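Local structure of hypothetical 27.5 kDa protein in SPX19-GCR2 intergenic region (1JZT) at residues Ile222-Asp225 with Phe226-Phe230. The protein catalyses the epimerization of the R- and S-forms of NAD(P)HX, a hydrated, damaged form of NAD(P)H, so that both epimers can be repaired. Sequence-based numbering, arbitrary orientation.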
loop_
_atom_site.group_PDB
_atom_site.type_symbol
_atom_site.label_atom_id
_atom_site.label_comp_id
_atom_site.label_asym_id
_atom_site.label_seq_id
_atom_site.Cartn_x
_atom_site.Cartn_y
_atom_site.Cartn_z
ATOM N N ILE A 222 3.014 17.388 2.726
ATOM C CA ILE A 222 2.447 18.350 1.780
ATOM C C ILE A 222 2.060 19.686 2.418
ATOM O O ILE A 222 1.213 19.731 3.310
ATOM C CB ILE A 222 1.191 17.762 1.106
ATOM C CG1 ILE A 222 1.565 16.498 0.334
ATOM C CG2 ILE A 222 0.551 18.793 0.187
ATOM C CD1 ILE A 222 0.375 15.644 -0.008
ATOM N N PRO A 223 2.680 20.793 1.966
ATOM C CA PRO A 223 2.380 22.125 2.499
ATOM C C PRO A 223 1.065 22.646 1.913
ATOM O O PRO A 223 0.611 22.172 0.872
ATOM C CB PRO A 223 3.597 22.948 2.077
ATOM C CG PRO A 223 3.981 22.336 0.789
ATOM C CD PRO A 223 3.814 20.846 1.026
ATOM N N ARG A 224 0.459 23.617 2.585
ATOM C CA ARG A 224 -0.819 24.179 2.155
ATOM C C ARG A 224 -0.863 24.716 0.722
ATOM O O ARG A 224 -1.664 24.262 -0.094
ATOM C CB ARG A 224 -1.238 25.289 3.121
ATOM C CG ARG A 224 -2.638 25.821 2.896
ATOM C CD ARG A 224 -2.904 27.009 3.802
ATOM N NE ARG A 224 -4.250 27.543 3.625
ATOM C CZ ARG A 224 -5.358 26.890 3.955
ATOM N NH1 ARG A 224 -5.278 25.674 4.483
ATOM N NH2 ARG A 224 -6.545 27.452 3.756
ATOM N N ASP A 225 -0.007 25.686 0.420
ATOM C CA ASP A 225 0.019 26.290 -0.907
ATOM C C ASP A 225 0.188 25.269 -2.031
ATOM O O ASP A 225 -0.425 25.399 -3.087
ATOM C CB ASP A 225 1.133 27.333 -0.988
ATOM C CG ASP A 225 2.508 26.725 -0.839
ATOM O OD1 ASP A 225 2.757 26.047 0.184
ATOM O OD2 ASP A 225 3.342 26.922 -1.748
ATOM N N PHE A 226 1.013 24.255 -1.799
ATOM C CA PHE A 226 1.260 23.222 -2.800
ATOM C C PHE A 226 -0.019 22.439 -3.064
ATOM O O PHE A 226 -0.399 22.225 -4.216
ATOM C CB PHE A 226 2.351 22.266 -2.317
ATOM C CG PHE A 226 2.751 21.236 -3.330
ATOM C CD1 PHE A 226 3.503 21.593 -4.444
ATOM C CD2 PHE A 226 2.393 19.902 -3.162
ATOM C CE1 PHE A 226 3.899 20.635 -5.377
ATOM C CE2 PHE A 226 2.781 18.936 -4.087
ATOM C CZ PHE A 226 3.539 19.302 -5.200
ATOM N N ALA A 227 -0.671 22.003 -1.989
ATOM C CA ALA A 227 -1.917 21.253 -2.102
ATOM C C ALA A 227 -2.958 22.089 -2.841
ATOM O O ALA A 227 -3.541 21.636 -3.824
ATOM C CB ALA A 227 -2.435 20.877 -0.713
ATOM N N ASN A 228 -3.186 23.311 -2.368
ATOM C CA ASN A 228 -4.161 24.199 -2.997
ATOM C C ASN A 228 -3.891 24.348 -4.492
ATOM O O ASN A 228 -4.823 24.398 -5.297
ATOM C CB ASN A 228 -4.149 25.578 -2.328
ATOM C CG ASN A 228 -4.691 25.544 -0.903
ATOM O OD1 ASN A 228 -5.227 24.528 -0.453
ATOM N ND2 ASN A 228 -4.562 26.655 -0.192
ATOM N N LYS A 229 -2.616 24.416 -4.860
ATOM C CA LYS A 229 -2.234 24.551 -6.258
ATOM C C LYS A 229 -2.765 23.380 -7.072
ATOM O O LYS A 229 -3.081 23.522 -8.255
ATOM C CB LYS A 229 -0.712 24.602 -6.395
ATOM C CG LYS A 229 -0.238 24.616 -7.838
ATOM C CD LYS A 229 1.251 24.847 -7.933
ATOM C CE LYS A 229 2.038 23.612 -7.563
ATOM N NZ LYS A 229 3.500 23.872 -7.682
ATOM N N PHE A 230 -2.863 22.222 -6.433
ATOM C CA PHE A 230 -3.340 21.028 -7.113
ATOM C C PHE A 230 -4.802 20.710 -6.850
ATOM O O PHE A 230 -5.257 19.591 -7.090
ATOM C CB PHE A 230 -2.447 19.842 -6.749
ATOM C CG PHE A 230 -1.167 19.794 -7.529
ATOM C CD1 PHE A 230 -1.153 19.288 -8.825
ATOM C CD2 PHE A 230 0.021 20.265 -6.978
ATOM C CE1 PHE A 230 0.029 19.246 -9.562
ATOM C CE2 PHE A 230 1.207 20.229 -7.706
ATOM C CZ PHE A 230 1.213 19.717 -9.003
HETATM O O HOH W 1 3.165 25.397 -4.699
#
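With chi1 at -175°, Phe226 swings its ring to the far side from its amide nitrogen, and Ile222, with chi1 at -61°, sets its CG2 branch opposite its own N; the methyl therefore arrives at the edge of the phenyl ring, in its plane, with Ile222 CG2 4.0 Å from Phe226 CD2. The same methyl lies 3.8 Å from Ala227 CB, where a small side chain leaves room for the branched one. Pro223 approaches the base of the aromatic side chain instead, its CG 3.5 Å from Phe226 CB. Ile222 and Pro223 lead into the short helix 224-229, which follows strand 214-218 of the Rossmann-like sheet and contains Phe226 and Ala227. Pro223 is the N-cap residue: proline is tolerated here because the helix makes no use of an N-H at this position, and its ring limits phi. Its carbonyl accepts the first helical bond, Ala227 N to Pro223 O at 3.1 Å; Asn228 N and Lys229 N then bond in turn to Arg224 O and Asp225 O, continuing the i to i+4 pattern. Phe226 also turns one ring face to Phe230 CD2, and both rings pack on helix 9-19, as befits large apolar residues on the buried side. The exposed Arg224 and Lys229 use their length to form salt bridges, Arg224 NH1 with Glu233 and Lys229 NZ with Glu18 of helix 9-19, while a water weakly links Asp225 OD2 to Lys229 NZ.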